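Local coordinates for protein reducing end xylose-releasing exo-oligoxylanase (Paenibacillus barengoltzii G22, PDB 5YXT) that hydrolyses xylo-oligosaccharides, probably by releasing xylose from their reducing ends, as a family 8 glycoside hydrolase, at residues Gly103-Tyr108 with Asn122-Asp127; Phe132-Leu137 with Glu203-Trp208. All blocks are in the same frame, centred on the assembly; numbering follows the deposited sequence.

Interaction 1: Gly103-Tyr108 with Asn122-Asp127; sequences GDNAGY and NGPAPD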
loop_
_atom_site.group_PDB
_atom_site.type_symbol
_atom_site.label_atom_id
_atom_site.label_comp_id
_atom_site.label_asym_id
_atom_site.label_seq_id
_atom_site.Cartn_x
_atom_site.Cartn_y
_atom_site.Cartn_z
ATOM N N GLY C 103 -21.565 -33.317 -39.410
ATOM C CA GLY C 103 -21.788 -33.652 -38.023
ATOM C C GLY C 103 -22.572 -32.568 -37.314
ATOM O O GLY C 103 -22.983 -31.561 -37.894
ATOM N N ASP C 104 -22.775 -32.785 -36.009
ATOM C CA ASP C 104 -23.588 -31.859 -35.224
ATOM C C ASP C 104 -22.940 -30.484 -35.106
ATOM O O ASP C 104 -23.643 -29.480 -34.925
ATOM C CB ASP C 104 -23.841 -32.435 -33.833
ATOM N N ASN C 105 -21.614 -30.410 -35.218
ATOM C CA ASN C 105 -20.891 -29.157 -35.034
ATOM C C ASN C 105 -20.405 -28.556 -36.348
ATOM O O ASN C 105 -19.434 -27.794 -36.356
ATOM C CB ASN C 105 -19.719 -29.365 -34.082
ATOM C CG ASN C 105 -20.171 -29.577 -32.664
ATOM O OD1 ASN C 105 -20.938 -28.782 -32.128
ATOM N ND2 ASN C 105 -19.694 -30.647 -32.038
ATOM N N ALA C 106 -21.071 -28.872 -37.457
ATOM C CA ALA C 106 -20.711 -28.287 -38.742
ATOM C C ALA C 106 -20.855 -26.768 -38.701
ATOM O O ALA C 106 -21.823 -26.229 -38.161
ATOM C CB ALA C 106 -21.583 -28.875 -39.851
ATOM N N GLY C 107 -19.885 -26.075 -39.279
ATOM C CA GLY C 107 -19.793 -24.643 -39.176
ATOM C C GLY C 107 -18.881 -24.174 -38.064
ATOM O O GLY C 107 -18.470 -23.010 -38.066
ATOM N N TYR C 108 -18.566 -25.047 -37.117
ATOM C CA TYR C 108 -17.568 -24.761 -36.102
ATOM C C TYR C 108 -16.214 -25.344 -36.512
ATOM O O TYR C 108 -16.095 -26.059 -37.508
ATOM C CB TYR C 108 -17.996 -25.328 -34.760
ATOM C CG TYR C 108 -19.224 -24.701 -34.145
ATOM C CD1 TYR C 108 -19.428 -23.323 -34.160
ATOM C CD2 TYR C 108 -20.161 -25.489 -33.504
ATOM C CE1 TYR C 108 -20.559 -22.758 -33.558
ATOM C CE2 TYR C 108 -21.273 -24.944 -32.907
ATOM C CZ TYR C 108 -21.473 -23.584 -32.928
ATOM O OH TYR C 108 -22.609 -23.086 -32.314
ATOM N N ASN C 122 -14.073 -33.723 -32.726
ATOM C CA ASN C 122 -15.137 -33.255 -33.605
ATOM C C ASN C 122 -16.031 -32.230 -32.912
ATOM O O ASN C 122 -17.200 -32.077 -33.280
ATOM C CB ASN C 122 -15.961 -34.426 -34.154
ATOM C CG ASN C 122 -16.783 -35.123 -33.091
ATOM O OD1 ASN C 122 -16.503 -35.015 -31.896
ATOM N ND2 ASN C 122 -17.796 -35.867 -33.527
ATOM N N GLY C 123 -15.492 -31.515 -31.927
ATOM C CA GLY C 123 -16.191 -30.433 -31.277
ATOM C C GLY C 123 -15.316 -29.197 -31.162
ATOM O O GLY C 123 -14.087 -29.269 -31.249
ATOM N N PRO C 124 -15.940 -28.041 -30.962
ATOM C CA PRO C 124 -15.186 -26.780 -30.967
ATOM C C PRO C 124 -14.855 -26.281 -29.574
ATOM O O PRO C 124 -15.295 -26.853 -28.573
ATOM C CB PRO C 124 -16.146 -25.823 -31.672
ATOM C CG PRO C 124 -17.510 -26.301 -31.193
ATOM C CD PRO C 124 -17.393 -27.801 -30.910
ATOM N N ALA C 125 -14.084 -25.207 -29.509
ATOM C CA ALA C 125 -13.869 -24.479 -28.264
ATOM C C ALA C 125 -14.318 -23.046 -28.495
ATOM O O ALA C 125 -13.732 -22.347 -29.340
ATOM C CB ALA C 125 -12.407 -24.532 -27.832
ATOM N N PRO C 126 -15.358 -22.578 -27.801
ATOM C CA PRO C 126 -15.911 -21.256 -28.115
ATOM C C PRO C 126 -14.928 -20.119 -27.944
ATOM O O PRO C 126 -15.096 -19.088 -28.598
ATOM C CB PRO C 126 -17.087 -21.132 -27.135
ATOM C CG PRO C 126 -17.504 -22.544 -26.904
ATOM C CD PRO C 126 -16.235 -23.345 -26.905
ATOM N N ASP C 127 -13.908 -20.261 -27.094
ATOM C CA ASP C 127 -12.962 -19.158 -26.952
ATOM C C ASP C 127 -12.133 -18.978 -28.216
ATOM O O ASP C 127 -11.773 -17.847 -28.563
ATOM C CB ASP C 127 -12.065 -19.360 -25.731
ATOM C CG ASP C 127 -11.412 -20.730 -25.687
ATOM O OD1 ASP C 127 -11.956 -21.706 -26.236
ATOM O OD2 ASP C 127 -10.342 -20.824 -25.065
HETATM O O HOH W 1 -20.358 -32.744 -33.720
#

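Interaction 2: Phe132-Leu137 with Glu203-Trp208; sequences FALALL and ELFALW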
loop_
_atom_site.group_PDB
_atom_site.type_symbol
_atom_site.label_atom_id
_atom_site.label_comp_id
_atom_site.label_asym_id
_atom_site.label_seq_id
_atom_site.Cartn_x
_atom_site.Cartn_y
_atom_site.Cartn_z
ATOM N N PHE C 132 -11.218 -15.938 -33.315
ATOM C CA PHE C 132 -11.196 -15.995 -34.779
ATOM C C PHE C 132 -12.016 -14.847 -35.352
ATOM O O PHE C 132 -11.580 -14.136 -36.264
ATOM C CB PHE C 132 -11.778 -17.329 -35.280
ATOM C CG PHE C 132 -10.818 -18.503 -35.237
ATOM C CD1 PHE C 132 -9.498 -18.372 -35.632
ATOM C CD2 PHE C 132 -11.268 -19.755 -34.835
ATOM C CE1 PHE C 132 -8.638 -19.462 -35.603
ATOM C CE2 PHE C 132 -10.408 -20.854 -34.802
ATOM C CZ PHE C 132 -9.098 -20.707 -35.182
ATOM N N ALA C 133 -13.220 -14.655 -34.803
ATOM C CA ALA C 133 -14.153 -13.678 -35.347
ATOM C C ALA C 133 -13.602 -12.266 -35.221
ATOM O O ALA C 133 -13.598 -11.512 -36.196
ATOM C CB ALA C 133 -15.506 -13.801 -34.640
ATOM N N LEU C 134 -13.110 -11.893 -34.033
ATOM C CA LEU C 134 -12.598 -10.528 -33.877
ATOM C C LEU C 134 -11.305 -10.316 -34.662
ATOM O O LEU C 134 -11.103 -9.241 -35.246
ATOM C CB LEU C 134 -12.393 -10.177 -32.398
ATOM C CG LEU C 134 -12.233 -8.671 -32.148
ATOM C CD1 LEU C 134 -13.446 -7.880 -32.680
ATOM C CD2 LEU C 134 -11.956 -8.293 -30.673
ATOM N N ALA C 135 -10.402 -11.304 -34.658
ATOM C CA ALA C 135 -9.179 -11.181 -35.449
ATOM C C ALA C 135 -9.490 -10.980 -36.927
ATOM O O ALA C 135 -8.883 -10.127 -37.580
ATOM C CB ALA C 135 -8.292 -12.415 -35.255
ATOM N N LEU C 136 -10.443 -11.749 -37.460
ATOM C CA LEU C 136 -10.836 -11.626 -38.862
ATOM C C LEU C 136 -11.452 -10.262 -39.159
ATOM O O LEU C 136 -11.200 -9.676 -40.220
ATOM C CB LEU C 136 -11.816 -12.744 -39.217
ATOM C CG LEU C 136 -11.197 -14.138 -39.392
ATOM C CD1 LEU C 136 -12.258 -15.229 -39.271
ATOM C CD2 LEU C 136 -10.410 -14.250 -40.726
ATOM N N LEU C 137 -12.285 -9.748 -38.247
ATOM C CA LEU C 137 -12.849 -8.414 -38.441
ATOM C C LEU C 137 -11.755 -7.356 -38.431
ATOM O O LEU C 137 -11.753 -6.444 -39.271
ATOM C CB LEU C 137 -13.896 -8.122 -37.361
ATOM C CG LEU C 137 -15.234 -8.849 -37.550
ATOM C CD1 LEU C 137 -16.034 -8.837 -36.262
ATOM C CD2 LEU C 137 -16.030 -8.207 -38.687
ATOM N N GLU C 203 -19.047 -6.053 -27.491
ATOM C CA GLU C 203 -19.325 -4.668 -27.855
ATOM C C GLU C 203 -19.013 -4.419 -29.323
ATOM O O GLU C 203 -19.734 -3.686 -30.008
ATOM C CB GLU C 203 -18.496 -3.717 -26.992
ATOM C CG GLU C 203 -18.868 -3.698 -25.523
ATOM C CD GLU C 203 -19.930 -2.666 -25.198
ATOM O OE1 GLU C 203 -20.458 -2.024 -26.133
ATOM O OE2 GLU C 203 -20.231 -2.492 -23.995
ATOM N N LEU C 204 -17.935 -5.009 -29.814
ATOM C CA LEU C 204 -17.550 -4.835 -31.210
ATOM C C LEU C 204 -18.386 -5.709 -32.137
ATOM O O LEU C 204 -18.710 -5.292 -33.258
ATOM C CB LEU C 204 -16.060 -5.136 -31.375
ATOM C CG LEU C 204 -15.133 -4.248 -30.535
ATOM C CD1 LEU C 204 -13.685 -4.645 -30.738
ATOM C CD2 LEU C 204 -15.323 -2.776 -30.872
ATOM N N PHE C 205 -18.750 -6.921 -31.699
ATOM C CA PHE C 205 -19.679 -7.712 -32.499
ATOM C C PHE C 205 -21.005 -6.978 -32.662
ATOM O O PHE C 205 -21.628 -7.043 -33.725
ATOM C CB PHE C 205 -19.910 -9.091 -31.876
ATOM C CG PHE C 205 -18.659 -9.941 -31.785
ATOM C CD1 PHE C 205 -17.547 -9.655 -32.558
ATOM C CD2 PHE C 205 -18.613 -11.022 -30.928
ATOM C CE1 PHE C 205 -16.393 -10.424 -32.460
ATOM C CE2 PHE C 205 -17.477 -11.800 -30.831
ATOM C CZ PHE C 205 -16.363 -11.499 -31.600
ATOM N N ALA C 206 -21.438 -6.262 -31.620
ATOM C CA ALA C 206 -22.668 -5.472 -31.673
ATOM C C ALA C 206 -22.602 -4.325 -32.677
ATOM O O ALA C 206 -23.639 -3.708 -32.955
ATOM C CB ALA C 206 -22.992 -4.905 -30.289
ATOM N N LEU C 207 -21.416 -3.999 -33.189
ATOM C CA LEU C 207 -21.273 -3.043 -34.279
ATOM C C LEU C 207 -21.058 -3.694 -35.635
ATOM O O LEU C 207 -21.413 -3.093 -36.650
ATOM C CB LEU C 207 -20.091 -2.105 -34.019
ATOM C CG LEU C 207 -19.932 -1.481 -32.641
ATOM C CD1 LEU C 207 -18.477 -1.061 -32.488
ATOM C CD2 LEU C 207 -20.881 -0.298 -32.457
ATOM N N TRP C 208 -20.462 -4.890 -35.697
ATOM C CA TRP C 208 -19.955 -5.418 -36.956
ATOM C C TRP C 208 -20.485 -6.788 -37.351
ATOM O O TRP C 208 -20.165 -7.253 -38.454
ATOM C CB TRP C 208 -18.422 -5.491 -36.931
ATOM C CG TRP C 208 -17.764 -4.181 -36.657
ATOM C CD1 TRP C 208 -18.199 -2.942 -37.032
ATOM C CD2 TRP C 208 -16.540 -3.979 -35.954
ATOM N NE1 TRP C 208 -17.323 -1.979 -36.596
ATOM C CE2 TRP C 208 -16.291 -2.591 -35.935
ATOM C CE3 TRP C 208 -15.622 -4.840 -35.340
ATOM C CZ2 TRP C 208 -15.168 -2.045 -35.324
ATOM C CZ3 TRP C 208 -14.503 -4.293 -34.735
ATOM C CH2 TRP C 208 -14.286 -2.912 -34.733
#

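Interaction 1: Gly103-Tyr108 with Asn122-Asp127
N105 and Y108 share one side-chain setting, and through it both meet the segment 122-127: chi1 of -71° in N105 and -66° in Y108 places each CG beside its own backbone N and opposite the carbonyl carbon. For N105 this carries the carboxamide over to the chain at N122 and P124. Its ND2 donates to N122 O over 3.1 Å, with an N-H...O angle of 159°, and the bond is well set at both ends: the acceptor lies close to the plane of the N105 amide, and the donor arrives in the carbonyl plane of N122, on a lone pair. The carboxamide also has an apolar neighbour: N105 CG lies 3.7 Å from P124 CD, the two side chains crossing at about a right angle. Water 1 adds a second link between the two segments, donating a hydrogen bond to N122 O at 3.3 Å and accepting a weak one from N105 N. The carbonyl of N122 is thus gripped by both a side chain and a water.

Beyond it, the pyrrolidine ring of P124 sits against the root of Y108. P124 CB is 3.6 Å from Y108 CB, while P124 CG comes equally near Y108 CD2, obliquely to the aromatic ring. Farther out, Y108 OH is hydrogen-bonded to Y173 O, so the ring is held at its tip as well as at its base. Two overlapping beta turns shape the first segment: a type I turn from G103 to A106, then a type II turn from N105 to Y108, closed by Y108 N to N105 O. G107, at positive phi, occupies the third position of the latter, the classic glycine site of a type II turn. Together the amide bond and the proline contact fasten this double-turn loop to the lead-in of helix 126-143, one of the helices of the family 8 fold.

Interaction 2: Phe132-Leu137 with Glu203-Trp208
Two helices of the all-helical core of this family 8 enzyme, 126-143 and 199-208, meet here through L134, L137, F205 and W208. Over the short segments their axes approach to 11.0 Å and cross at 57°, a separation bridged entirely by apolar side chains. L134 has its CG anti to the backbone N (chi1 -164°), which swings its end toward the other helix although its CB leaves the backbone alongside the partner helix rather than at it. There CD1 of L134 reaches L204 CD1 at 3.8 Å and F205 CE1 at 3.9 Å. The F205 ring lies obliquely among three methyl groups: besides L134 CD1, A133 CB sits 3.9 Å from F205 CZ, and L137 CD1 approaches CD1 of F205.

Family 8 enzymes fold as an (alpha/alpha)6 barrel, and this buried seam joins two of the helices of that fold. Neighbouring helices add to it: L160 of helix 152-165 touches both A133 and F205, and W275 of helix 263-276 touches both L134 and L204.

Toward the C-terminal end of both segments the two branches of L137 divide the work. CD2 rests 4.0 Å from W208 CB, whereas CD1 meets the edge of the indole, near its plane, with W208 CE3 at 4.1 Å. On one face of that indole lies the backbone O of L204, 3.3 Å from the ring plane and displaced from the ring centre.

Followed from the N terminus, the chain leaves helix 84-98 and enters the loop holding 103-108, then passes through the short strand 112-113 before reaching 122-127. Interaction 1 closes this short excursion, with 13 residues between its segments. Helix 126-143 has already begun at the end of that segment, and its residues 132-137 open interaction 2, which closes only after 65 residues, including helix 152-165, on helix 199-208. The two closures therefore run in series, neither nesting nor crossing. The centres of interactions 1 and 2 lie about 19 Å apart, and the two do not touch. Helix 126-143 is common to both: interaction 1 ties its lead-in to a peripheral loop, interaction 2 its body to the helical core.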